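Lmo0181 protein (Listeria monocytogenes serovar 1/2a, PDB 5F7V) binds the cyclic glucan cycloalternan and, as a probable membrane lipoprotein, is thought to deliver it to an ABC transporter. Local coordinates at residues 109-114 and 280-284; 103-107 and 322-326; 122-126 and 301-305; 74-80 and 113-117. All coordinates share one frame; numbering follows the deposited sequence. Where two conformers were deposited one is given.

Contact 1: 109-114 and 280-284; sequences QAYDAF and FFANG. With GLC (alpha-D-glucopyranose), chain B.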
loop_
_atom_site.group_PDB
_atom_site.type_symbol
_atom_site.label_atom_id
_atom_site.label_comp_id
_atom_site.label_asym_id
_atom_site.label_seq_id
_atom_site.Cartn_x
_atom_site.Cartn_y
_atom_site.Cartn_z
ATOM N N GLN A 109 -9.703 7.434 8.925
ATOM C CA GLN A 109 -8.663 7.792 7.972
ATOM C C GLN A 109 -8.912 7.116 6.626
ATOM O O GLN A 109 -8.724 7.720 5.583
ATOM C CB GLN A 109 -7.279 7.409 8.510
ATOM C CG GLN A 109 -6.831 8.279 9.667
ATOM C CD GLN A 109 -7.613 7.978 10.923
ATOM O OE1 GLN A 109 -7.809 6.825 11.309
ATOM N NE2 GLN A 109 -8.112 9.019 11.540
ATOM N N ALA A 110 -9.372 5.884 6.645
ATOM C CA ALA A 110 -9.620 5.152 5.418
ATOM C C ALA A 110 -10.831 5.715 4.698
ATOM O O ALA A 110 -10.801 5.872 3.495
ATOM C CB ALA A 110 -9.791 3.674 5.724
ATOM N N TYR A 111 -11.872 6.062 5.454
ATOM C CA TYR A 111 -13.073 6.660 4.837
ATOM C C TYR A 111 -12.747 8.017 4.239
ATOM O O TYR A 111 -13.162 8.346 3.099
ATOM C CB TYR A 111 -14.192 6.763 5.885
ATOM C CG TYR A 111 -15.517 7.228 5.347
ATOM C CD1 TYR A 111 -16.258 6.458 4.454
ATOM C CD2 TYR A 111 -16.037 8.458 5.692
ATOM C CE1 TYR A 111 -17.482 6.871 3.949
ATOM C CE2 TYR A 111 -17.261 8.886 5.192
ATOM C CZ TYR A 111 -17.974 8.082 4.328
ATOM O OH TYR A 111 -19.194 8.441 3.783
ATOM N N ASP A 112 -12.015 8.827 4.998
ATOM C CA ASP A 112 -11.676 10.189 4.574
ATOM C C ASP A 112 -10.757 10.251 3.351
ATOM O O ASP A 112 -10.672 11.293 2.685
ATOM C CB ASP A 112 -11.032 10.970 5.717
ATOM C CG ASP A 112 -11.983 11.309 6.861
ATOM O OD1 ASP A 112 -13.222 11.168 6.702
ATOM O OD2 ASP A 112 -11.429 11.701 7.920
ATOM N N ALA A 113 -10.062 9.160 3.061
ATOM C CA ALA A 113 -9.134 9.112 1.934
ATOM C C ALA A 113 -9.812 9.356 0.603
ATOM O O ALA A 113 -9.135 9.748 -0.365
ATOM C CB ALA A 113 -8.432 7.759 1.906
ATOM N N PHE A 114 -11.132 9.159 0.557
ATOM C CA PHE A 114 -11.892 9.206 -0.680
ATOM C C PHE A 114 -12.841 10.379 -0.719
ATOM O O PHE A 114 -13.830 10.346 -1.424
ATOM C CB PHE A 114 -12.563 7.858 -0.975
ATOM C CG PHE A 114 -11.539 6.758 -1.008
ATOM C CD1 PHE A 114 -10.722 6.613 -2.104
ATOM C CD2 PHE A 114 -11.331 5.935 0.087
ATOM C CE1 PHE A 114 -9.707 5.690 -2.126
ATOM C CE2 PHE A 114 -10.335 5.015 0.074
ATOM C CZ PHE A 114 -9.508 4.908 -1.023
ATOM N N PHE A 280 0.266 3.992 5.920
ATOM C CA PHE A 280 -1.187 3.803 5.963
ATOM C C PHE A 280 -1.697 3.915 4.542
ATOM O O PHE A 280 -1.558 4.941 3.893
ATOM C CB PHE A 280 -1.855 4.849 6.854
ATOM C CG PHE A 280 -3.338 4.640 6.987
ATOM C CD1 PHE A 280 -3.829 3.787 7.975
ATOM C CD2 PHE A 280 -4.216 5.226 6.094
ATOM C CE1 PHE A 280 -5.194 3.588 8.095
ATOM C CE2 PHE A 280 -5.575 4.999 6.199
ATOM C CZ PHE A 280 -6.026 4.190 7.191
ATOM N N PHE A 281 -2.286 2.829 4.087
ATOM C CA PHE A 281 -2.843 2.746 2.732
ATOM C C PHE A 281 -4.313 2.408 2.840
ATOM O O PHE A 281 -4.762 1.814 3.795
ATOM C CB PHE A 281 -2.064 1.697 1.932
ATOM C CG PHE A 281 -0.648 2.087 1.641
ATOM C CD1 PHE A 281 -0.380 3.250 0.925
ATOM C CD2 PHE A 281 0.390 1.277 2.018
ATOM C CE1 PHE A 281 0.921 3.612 0.666
ATOM C CE2 PHE A 281 1.698 1.648 1.761
ATOM C CZ PHE A 281 1.964 2.807 1.073
ATOM N N ALA A 282 -5.059 2.756 1.811
ATOM C CA ALA A 282 -6.469 2.405 1.737
ATOM C C ALA A 282 -6.919 2.274 0.321
ATOM O O ALA A 282 -6.471 3.035 -0.532
ATOM C CB ALA A 282 -7.349 3.431 2.428
ATOM N N ASN A 283 -7.772 1.295 0.059
ATOM C CA ASN A 283 -8.419 1.173 -1.246
ATOM C C ASN A 283 -9.880 1.523 -1.149
ATOM O O ASN A 283 -10.504 1.235 -0.127
ATOM C CB ASN A 283 -8.261 -0.257 -1.734
ATOM C CG ASN A 283 -6.787 -0.600 -1.936
ATOM O OD1 ASN A 283 -6.059 0.173 -2.527
ATOM N ND2 ASN A 283 -6.360 -1.777 -1.469
ATOM N N GLY A 284 -10.394 2.106 -2.214
ATOM C CA GLY A 284 -11.780 2.551 -2.300
ATOM C C GLY A 284 -12.342 2.167 -3.635
ATOM O O GLY A 284 -11.597 1.896 -4.580
HETATM C C1 GLC B . -1.217 -2.194 -1.655
HETATM C C2 GLC B . -2.469 -1.496 -1.175
HETATM C C3 GLC B . -2.654 -0.184 -1.916
HETATM C C4 GLC B . -1.384 0.656 -1.848
HETATM C C5 GLC B . -0.198 -0.142 -2.376
HETATM C C6 GLC B . 1.127 0.592 -2.222
HETATM O O2 GLC B . -3.587 -2.368 -1.377
HETATM O O3 GLC B . -3.719 0.520 -1.283
HETATM O O4 GLC B . -1.560 1.782 -2.713
HETATM O O5 GLC B . -0.071 -1.354 -1.599
HETATM O O6 GLC B . 2.123 -0.387 -2.596
#
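The ring of Phe114 lies directly on the backbone of Gly284, with the glycine CA over one ring face, 3.7 Å from the Phe114 ring centroid and 20° off the normal, a CH-pi contact. Glycine suits this place because, without a side chain, its main chain lets the ring lie directly upon it. Phe114 CZ, at the end of the ring, comes to 3.2 Å from Gly284 N of the preceding peptide, while Ala282 O meets the ring edge. On the opposite face of the same ring sits Ala113 CB, so the phenylalanine is held between its own neighbour and strand 278-287. Further along, small residues let helix 108-112 come close to the strand: the methyls Ala110 CB and Ala282 CB are 4.1 Å apart. Phe280 packs against the helix from the side of Gln109 and Ala110. Its CG stands anti to the backbone N (chi1 -177°), which carries the ring edge to Ala110 N and brings CZ to 3.7 Å from Gln109 CB. The other side of the strand faces the sugar. Asn283 OD1 accepts from glucose O3 at 2.7 Å, its ND2 donates to O2 at 2.8 Å, and Phe281 spreads a ring face beneath the glucose C4 and C6 carbons. No hydrogen bond joins segments 109-114 and 280-284, which implies that apolar packing holds the back of a strand whose front grips adjacent hydroxyls through one amide.

Contact 2: 103-107 and 322-326; sequences PSTLN and PATEN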
loop_
_atom_site.group_PDB
_atom_site.type_symbol
_atom_site.label_atom_id
_atom_site.label_comp_id
_atom_site.label_asym_id
_atom_site.label_seq_id
_atom_site.Cartn_x
_atom_site.Cartn_y
_atom_site.Cartn_z
ATOM N N PRO A 103 -21.140 5.619 8.419
ATOM C CA PRO A 103 -19.679 5.715 8.315
ATOM C C PRO A 103 -18.908 5.902 9.633
ATOM O O PRO A 103 -17.694 5.725 9.655
ATOM C CB PRO A 103 -19.480 6.844 7.306
ATOM C CG PRO A 103 -20.722 7.607 7.305
ATOM C CD PRO A 103 -21.843 6.693 7.706
ATOM N N SER A 104 -19.608 6.200 10.739
ATOM C CA SER A 104 -18.950 6.295 12.038
ATOM C C SER A 104 -18.427 4.960 12.561
ATOM O O SER A 104 -17.630 4.938 13.485
ATOM C CB SER A 104 -19.819 6.967 13.109
ATOM O OG SER A 104 -20.847 6.127 13.597
ATOM N N THR A 105 -18.845 3.858 11.941
ATOM C CA THR A 105 -18.363 2.540 12.278
ATOM C C THR A 105 -17.154 2.115 11.478
ATOM O O THR A 105 -16.661 0.997 11.697
ATOM C CB THR A 105 -19.468 1.477 12.074
ATOM O OG1 THR A 105 -19.785 1.380 10.678
ATOM C CG2 THR A 105 -20.702 1.774 12.909
ATOM N N LEU A 106 -16.693 2.983 10.573
ATOM C CA LEU A 106 -15.541 2.674 9.736
ATOM C C LEU A 106 -14.293 3.379 10.217
ATOM O O LEU A 106 -14.355 4.395 10.894
ATOM C CB LEU A 106 -15.828 3.111 8.304
ATOM C CG LEU A 106 -17.129 2.549 7.730
ATOM C CD1 LEU A 106 -17.145 2.916 6.252
ATOM C CD2 LEU A 106 -17.184 1.046 7.852
ATOM N N ASN A 107 -13.132 2.838 9.864
ATOM C CA ASN A 107 -11.888 3.571 10.103
ATOM C C ASN A 107 -11.943 4.934 9.427
ATOM O O ASN A 107 -12.167 5.057 8.225
ATOM C CB ASN A 107 -10.713 2.764 9.569
ATOM C CG ASN A 107 -9.392 3.465 9.767
ATOM O OD1 ASN A 107 -9.104 4.467 9.113
ATOM N ND2 ASN A 107 -8.552 2.928 10.661
ATOM N N PRO A 322 -10.695 -4.889 6.771
ATOM C CA PRO A 322 -11.955 -4.255 6.392
ATOM C C PRO A 322 -12.068 -2.865 6.987
ATOM O O PRO A 322 -11.402 -2.515 7.944
ATOM C CB PRO A 322 -12.993 -5.207 6.958
ATOM C CG PRO A 322 -12.328 -5.715 8.201
ATOM C CD PRO A 322 -10.875 -5.854 7.873
ATOM N N ALA A 323 -12.902 -2.061 6.357
ATOM C CA ALA A 323 -13.167 -0.745 6.889
ATOM C C ALA A 323 -13.859 -0.718 8.240
ATOM O O ALA A 323 -13.652 0.200 9.019
ATOM C CB ALA A 323 -13.953 0.049 5.895
ATOM N N THR A 324 -14.702 -1.708 8.509
ATOM C CA THR A 324 -15.405 -1.764 9.794
ATOM C C THR A 324 -14.401 -1.979 10.935
ATOM O O THR A 324 -13.494 -2.796 10.774
ATOM C CB THR A 324 -16.502 -2.844 9.757
ATOM O OG1 THR A 324 -17.474 -2.490 8.759
ATOM C CG2 THR A 324 -17.182 -2.936 11.133
ATOM N N GLU A 325 -14.541 -1.247 12.039
ATOM C CA GLU A 325 -13.738 -1.415 13.271
ATOM C C GLU A 325 -14.242 -2.341 14.389
ATOM O O GLU A 325 -13.628 -2.461 15.449
ATOM C CB GLU A 325 -13.520 -0.054 13.905
ATOM C CG GLU A 325 -12.776 0.849 12.949
ATOM C CD GLU A 325 -12.635 2.245 13.517
ATOM O OE1 GLU A 325 -13.683 2.872 13.841
ATOM O OE2 GLU A 325 -11.460 2.669 13.629
ATOM N N ASN A 326 -15.385 -2.968 14.180
ATOM C CA ASN A 326 -16.009 -3.807 15.209
ATOM C C ASN A 326 -15.038 -4.880 15.734
ATOM O O ASN A 326 -14.371 -5.558 14.956
ATOM C CB ASN A 326 -17.262 -4.411 14.592
ATOM C CG ASN A 326 -17.978 -5.341 15.528
ATOM O OD1 ASN A 326 -17.661 -6.538 15.556
ATOM N ND2 ASN A 326 -18.936 -4.819 16.295
HETATM O O HOH W 1 -9.420 1.027 12.647
#
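Leu106 and Thr324 form a single beta bridge, their CA atoms 4.4 Å apart, between a short 3-10 segment with the residues after it and an irregular loop. Two backbone bonds flank it: Glu325 N donates to Thr105 O at 3.1 Å, almost straight at 171°, and Asn107 N donates to Ala323 O at 2.8 Å in the carbonyl plane. The same Ala323 O also receives a CA-H...O contact from Leu106 CA at 3.2 Å. The bridge thus pins together the chain entering helix 108-112 and the chain entering helix 327-335, and an asparagine stands at the N-cap of each. Asn107 OD1 caps Ala110 N, while Asn326 OD1 takes Ile329 N; asparagine suits both places because its short side chain can turn back to accept from the first turn. With OD1 so engaged, Asn107 has ND2 left to donate to a water at 2.9 Å, which in turn donates to Glu325 OE2. The glutamate reaches this water by crossing Asn107 at about a right angle, its chain extended beyond CG and its carboxylate turned 65° from the amide plane. Leucine suits the inner side of the bridge: Leu106 CD2 rests 3.9 Å from Ala323 CB, and both Leu106 and Ala323 pack on Val124 of strand 119-135.

Contact 3: 122-126 and 301-305; sequences GMVES and ASFMS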
loop_
_atom_site.group_PDB
_atom_site.type_symbol
_atom_site.label_atom_id
_atom_site.label_comp_id
_atom_site.label_asym_id
_atom_site.label_seq_id
_atom_site.Cartn_x
_atom_site.Cartn_y
_atom_site.Cartn_z
ATOM N N GLY A 122 -15.701 8.072 -3.201
ATOM C CA GLY A 122 -15.399 6.634 -3.224
ATOM C C GLY A 122 -15.888 6.046 -1.929
ATOM O O GLY A 122 -16.019 6.768 -0.957
ATOM N N MET A 123 -16.172 4.755 -1.938
ATOM C CA MET A 123 -16.471 3.994 -0.721
ATOM C C MET A 123 -15.259 3.171 -0.337
ATOM O O MET A 123 -14.727 2.402 -1.112
ATOM C CB MET A 123 -17.668 3.086 -0.974
ATOM C CG MET A 123 -18.930 3.851 -1.309
ATOM S SD MET A 123 -19.632 4.803 0.070
ATOM C CE MET A 123 -20.660 3.590 0.870
ATOM N N VAL A 124 -14.851 3.341 0.918
ATOM C CA VAL A 124 -13.639 2.676 1.369
ATOM C C VAL A 124 -13.843 1.181 1.459
ATOM O O VAL A 124 -14.815 0.697 2.034
ATOM C CB VAL A 124 -13.130 3.241 2.708
ATOM C CG1 VAL A 124 -14.169 3.142 3.818
ATOM C CG2 VAL A 124 -11.843 2.541 3.085
ATOM N N GLU A 125 -12.923 0.444 0.867
ATOM C CA GLU A 125 -12.992 -1.010 0.740
ATOM C C GLU A 125 -12.077 -1.723 1.720
ATOM O O GLU A 125 -12.436 -2.772 2.276
ATOM C CB GLU A 125 -12.603 -1.368 -0.707
ATOM C CG GLU A 125 -12.527 -2.833 -0.970
ATOM C CD GLU A 125 -11.679 -3.197 -2.153
ATOM O OE1 GLU A 125 -11.050 -2.234 -2.745
ATOM O OE2 GLU A 125 -11.643 -4.383 -2.465
ATOM N N SER A 126 -10.888 -1.194 1.932
ATOM C CA SER A 126 -9.931 -1.835 2.819
ATOM C C SER A 126 -8.873 -0.832 3.231
ATOM O O SER A 126 -8.717 0.229 2.631
ATOM C CB SER A 126 -9.268 -3.041 2.169
ATOM O OG SER A 126 -8.408 -2.683 1.106
ATOM N N ALA A 301 -20.352 -1.018 -4.372
ATOM C CA ALA A 301 -19.356 -0.304 -3.592
ATOM C C ALA A 301 -19.670 -0.278 -2.115
ATOM O O ALA A 301 -18.778 -0.442 -1.266
ATOM C CB ALA A 301 -19.160 1.119 -4.132
ATOM N N SER A 302 -20.940 -0.038 -1.793
ATOM C CA SER A 302 -21.394 0.013 -0.417
ATOM C C SER A 302 -21.256 -1.352 0.251
ATOM O O SER A 302 -20.813 -1.453 1.395
ATOM C CB SER A 302 -22.829 0.543 -0.356
ATOM O OG SER A 302 -23.231 0.618 1.011
ATOM N N PHE A 303 -21.655 -2.414 -0.442
ATOM C CA PHE A 303 -21.473 -3.785 0.037
ATOM C C PHE A 303 -20.006 -4.061 0.377
ATOM O O PHE A 303 -19.655 -4.559 1.444
ATOM C CB PHE A 303 -22.004 -4.782 -1.030
ATOM C CG PHE A 303 -21.721 -6.227 -0.736
ATOM C CD1 PHE A 303 -20.531 -6.812 -1.150
ATOM C CD2 PHE A 303 -22.649 -7.014 -0.063
ATOM C CE1 PHE A 303 -20.270 -8.154 -0.873
ATOM C CE2 PHE A 303 -22.370 -8.359 0.189
ATOM C CZ PHE A 303 -21.185 -8.925 -0.222
ATOM N N MET A 304 -19.122 -3.753 -0.544
ATOM C CA MET A 304 -17.711 -4.016 -0.354
ATOM C C MET A 304 -17.228 -3.184 0.814
ATOM O O MET A 304 -16.360 -3.649 1.545
ATOM C CB MET A 304 -16.935 -3.676 -1.620
ATOM C CG MET A 304 -17.158 -4.649 -2.742
ATOM S SD MET A 304 -16.505 -6.288 -2.477
ATOM C CE MET A 304 -14.765 -6.036 -2.915
ATOM N N SER A 305 -17.776 -2.004 1.068
ATOM C CA SER A 305 -17.296 -1.141 2.120
ATOM C C SER A 305 -17.696 -1.629 3.508
ATOM O O SER A 305 -16.856 -1.696 4.431
ATOM C CB SER A 305 -17.834 0.278 1.889
ATOM O OG SER A 305 -17.339 1.156 2.869
HETATM O O HOH W 2 -15.869 -0.332 -1.220
HETATM O O HOH W 3 -17.324 3.890 2.527
HETATM O O HOH W 4 -14.332 -3.091 4.089
#
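Ser305 OG donates to Val124 O at 2.7 Å, lying in the carbonyl plane on a lone pair, and this bond ties helix 294-306 directly to strand 119-135. The hydroxyl points across because OG is anti to the backbone N (chi1 -178°); Ser305 CA adds a CA-H...O contact to the same carbonyl. A serine suits the spot, being small enough for the close approach and polar enough to satisfy a strand carbonyl. Next to it Met123 folds over the helix: its chain, bent at chi2 and chi3, lays CG 3.9 Å from Ala301 CB and brings CE against Ser302 CA. Alanine leaves room for that flexible chain. On the other flank Met304 runs side by side with Glu125, pointing the same way, and its CE touches Glu125 OE2 at 3.6 Å.

This is a helix laid against a sheet, the axes of strand 123-126 and helix 301-305 approaching to 7.0 Å at 44°, in the alpha/beta architecture of periplasmic-binding-protein folds. Waters fill in where the two backbones do not meet. One donates to both Met123 O and Ala301 O; another accepts from Val124 N and donates to Ser305 OG at 2.8 Å, so the serine hydroxyl is held by two bonds. Farther out, Glu125 and Ser126 both face Asn283, a classic beta bulge in the pairing with strand 278-287. The carboxylate of Glu125 is paired with Arg314 in a salt bridge, and in the conformer given the hydroxyl of Ser302 is bonded to Asp98.

Contact 4: 74-80 and 113-117; sequences LNYETFM and AFKYD. With GLC (alpha-D-glucopyranose), chain B.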
loop_
_atom_site.group_PDB
_atom_site.type_symbol
_atom_site.label_atom_id
_atom_site.label_comp_id
_atom_site.label_asym_id
_atom_site.label_seq_id
_atom_site.Cartn_x
_atom_site.Cartn_y
_atom_site.Cartn_z
ATOM N N LEU A 74 -9.577 2.248 -6.515
ATOM C CA LEU A 74 -8.535 3.304 -6.450
ATOM C C LEU A 74 -7.843 3.155 -5.138
ATOM O O LEU A 74 -8.413 2.713 -4.178
ATOM C CB LEU A 74 -9.101 4.716 -6.527
ATOM C CG LEU A 74 -9.751 5.041 -7.868
ATOM C CD1 LEU A 74 -10.478 6.374 -7.754
ATOM C CD2 LEU A 74 -8.791 5.057 -9.018
ATOM N N ASN A 75 -6.560 3.494 -5.150
ATOM C CA ASN A 75 -5.790 3.599 -3.916
ATOM C C ASN A 75 -5.785 5.040 -3.419
ATOM O O ASN A 75 -6.143 5.984 -4.118
ATOM C CB ASN A 75 -4.393 2.956 -4.063
ATOM C CG ASN A 75 -3.511 3.627 -5.073
ATOM O OD1 ASN A 75 -3.910 4.544 -5.739
ATOM N ND2 ASN A 75 -2.320 3.105 -5.191
ATOM N N TYR A 76 -5.334 5.198 -2.179
ATOM C CA TYR A 76 -5.283 6.495 -1.538
ATOM C C TYR A 76 -4.465 7.446 -2.388
ATOM O O TYR A 76 -4.878 8.569 -2.632
ATOM C CB TYR A 76 -4.657 6.300 -0.154
ATOM C CG TYR A 76 -4.866 7.389 0.895
ATOM C CD1 TYR A 76 -4.896 8.751 0.606
ATOM C CD2 TYR A 76 -4.973 7.030 2.223
ATOM C CE1 TYR A 76 -5.071 9.678 1.608
ATOM C CE2 TYR A 76 -5.182 7.948 3.233
ATOM C CZ TYR A 76 -5.209 9.285 2.908
ATOM O OH TYR A 76 -5.384 10.217 3.898
ATOM N N GLU A 77 -3.321 6.973 -2.868
ATOM C CA GLU A 77 -2.406 7.935 -3.472
ATOM C C GLU A 77 -2.762 8.266 -4.913
ATOM O O GLU A 77 -2.211 9.240 -5.402
ATOM C CB GLU A 77 -0.951 7.501 -3.276
ATOM C CG GLU A 77 -0.559 6.138 -3.828
ATOM C CD GLU A 77 -0.808 4.935 -2.913
ATOM O OE1 GLU A 77 -1.845 4.875 -2.214
ATOM O OE2 GLU A 77 0.026 3.999 -2.911
ATOM N N THR A 78 -3.652 7.536 -5.591
ATOM C CA THR A 78 -4.093 7.947 -6.943
ATOM C C THR A 78 -5.443 8.621 -6.920
ATOM O O THR A 78 -5.875 9.218 -7.903
ATOM C CB THR A 78 -4.135 6.740 -7.896
ATOM O OG1 THR A 78 -2.920 6.003 -7.770
ATOM C CG2 THR A 78 -4.266 7.120 -9.349
ATOM N N PHE A 79 -6.150 8.533 -5.794
ATOM C CA PHE A 79 -7.488 9.113 -5.726
ATOM C C PHE A 79 -7.571 10.567 -6.218
ATOM O O PHE A 79 -8.459 10.855 -7.021
ATOM C CB PHE A 79 -8.063 9.001 -4.304
ATOM C CG PHE A 79 -9.318 9.787 -4.087
ATOM C CD1 PHE A 79 -10.499 9.308 -4.577
ATOM C CD2 PHE A 79 -9.295 11.005 -3.452
ATOM C CE1 PHE A 79 -11.658 10.050 -4.390
ATOM C CE2 PHE A 79 -10.436 11.733 -3.240
ATOM C CZ PHE A 79 -11.640 11.257 -3.731
ATOM N N MET A 80 -6.716 11.469 -5.742
ATOM C CA MET A 80 -6.906 12.874 -6.082
ATOM C C MET A 80 -6.770 13.090 -7.585
ATOM O O MET A 80 -7.509 13.887 -8.166
ATOM C CB MET A 80 -5.934 13.761 -5.323
ATOM C CG MET A 80 -6.066 15.184 -5.810
ATOM S SD MET A 80 -5.021 16.320 -4.908
ATOM C CE MET A 80 -6.220 17.624 -4.673
ATOM N N ALA A 113 -10.062 9.160 3.061
ATOM C CA ALA A 113 -9.134 9.112 1.934
ATOM C C ALA A 113 -9.812 9.356 0.603
ATOM O O ALA A 113 -9.135 9.748 -0.365
ATOM C CB ALA A 113 -8.432 7.759 1.906
ATOM N N PHE A 114 -11.132 9.159 0.557
ATOM C CA PHE A 114 -11.892 9.206 -0.680
ATOM C C PHE A 114 -12.841 10.379 -0.719
ATOM O O PHE A 114 -13.830 10.346 -1.424
ATOM C CB PHE A 114 -12.563 7.858 -0.975
ATOM C CG PHE A 114 -11.539 6.758 -1.008
ATOM C CD1 PHE A 114 -10.722 6.613 -2.104
ATOM C CD2 PHE A 114 -11.331 5.935 0.087
ATOM C CE1 PHE A 114 -9.707 5.690 -2.126
ATOM C CE2 PHE A 114 -10.335 5.015 0.074
ATOM C CZ PHE A 114 -9.508 4.908 -1.023
ATOM N N LYS A 115 -12.501 11.398 0.051
ATOM C CA LYS A 115 -13.218 12.663 0.046
ATOM C C LYS A 115 -12.388 13.700 -0.713
ATOM O O LYS A 115 -11.163 13.752 -0.545
ATOM C CB LYS A 115 -13.458 13.099 1.491
ATOM C CG LYS A 115 -14.372 14.282 1.756
ATOM C CD LYS A 115 -14.662 14.482 3.241
ATOM C CE LYS A 115 -14.319 13.350 4.210
ATOM N NZ LYS A 115 -15.216 12.161 4.410
ATOM N N TYR A 116 -13.063 14.469 -1.551
ATOM C CA TYR A 116 -12.459 15.526 -2.335
ATOM C C TYR A 116 -13.418 16.711 -2.317
ATOM O O TYR A 116 -14.610 16.552 -2.582
ATOM C CB TYR A 116 -12.209 15.072 -3.771
ATOM C CG TYR A 116 -11.780 16.186 -4.696
ATOM C CD1 TYR A 116 -10.535 16.791 -4.552
ATOM C CD2 TYR A 116 -12.609 16.620 -5.712
ATOM C CE1 TYR A 116 -10.115 17.800 -5.402
ATOM C CE2 TYR A 116 -12.208 17.640 -6.564
ATOM C CZ TYR A 116 -10.964 18.230 -6.395
ATOM O OH TYR A 116 -10.557 19.234 -7.262
ATOM N N ASP A 117 -12.882 17.883 -1.986
ATOM C CA ASP A 117 -13.654 19.134 -1.895
ATOM C C ASP A 117 -14.922 18.946 -1.040
ATOM O O ASP A 117 -16.011 19.380 -1.428
ATOM C CB ASP A 117 -14.042 19.634 -3.297
ATOM C CG ASP A 117 -12.893 20.318 -4.047
ATOM O OD1 ASP A 117 -11.712 20.311 -3.616
ATOM O OD2 ASP A 117 -13.181 20.897 -5.125
HETATM C C1 GLC B . -1.217 -2.194 -1.655
HETATM C C2 GLC B . -2.469 -1.496 -1.175
HETATM C C3 GLC B . -2.654 -0.184 -1.916
HETATM C C4 GLC B . -1.384 0.656 -1.848
HETATM C C5 GLC B . -0.198 -0.142 -2.376
HETATM C C6 GLC B . 1.127 0.592 -2.222
HETATM O O2 GLC B . -3.587 -2.368 -1.377
HETATM O O3 GLC B . -3.719 0.520 -1.283
HETATM O O4 GLC B . -1.560 1.782 -2.713
HETATM O O5 GLC B . -0.071 -1.354 -1.599
HETATM O O6 GLC B . 2.123 -0.387 -2.596
#
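Ala113 CB sits squarely over the ring of Tyr76, 3.5 Å from its centroid and 9° off the normal, in the closely packed part of this contact. A methyl suits the place, since it is small enough to sit over the centre of the ring while keeping the chain close. Beside it Phe79 lies against the chain at Ala113 and Phe114, leading into strand 115-116. Its CG is anti to the backbone N (chi1 169°), which swings the ring face toward Phe114 CA, 3.8 Å from the Phe79 centroid. The side chain of Phe114 then turns its edge to that face in an offset edge-to-face pair, planes 85° apart and centroids 5.5 Å apart. Phe79 also meets backbone carbonyls of the facing chain, CD2 reaching Ala113 O at 3.3 Å; a large flat ring can meet several peptide groups at once.

Packing is looser toward the partly exposed end. There the long Met80 chain, in one of its two conformers, places CE at the ring edge of Tyr116, crossing it at about a right angle with 4.0 Å to Tyr116 CE1, and Lys115 leads away to a salt bridge with Asp112 and a hydrogen bond with Gln120.

At the opposite end segment 74-80 reaches the glycan. Asn75 OD1 accepts from Thr78 N, weakly, and from Thr78 OG1, which leaves ND2 to donate to glucose O4 at 2.9 Å; in the conformer given, Glu77 OE2 accepts from that same O4. A strand end and helix N-terminus carrying the sugar-binding polar groups form one wall of the cycloalternan pocket.

In the fold
Contacts 1, 3 and 4 gather on one mixed sheet, where strand 278-287 lies between 71-75 and 119-135, each paired to it antiparallel. Contacts 1 and 4 have centres about 7 Å apart, share Ala113 and Phe114, and both touch the same glucose. The centre of contact 3 lies about 10 Å from that of contact 1, and the two meet through the pairing of strands 278-287 and 119-135. Contact 2 is farther out, its centre about 18 Å from that of contact 4, and meets contact 3 through Leu106, Val124 and Ala323. Along the chain, contact 4 closes before contact 3 opens, and contact 2 encloses contacts 1 and 3. Distant parts of the sequence thus converge behind and beside the glycan site.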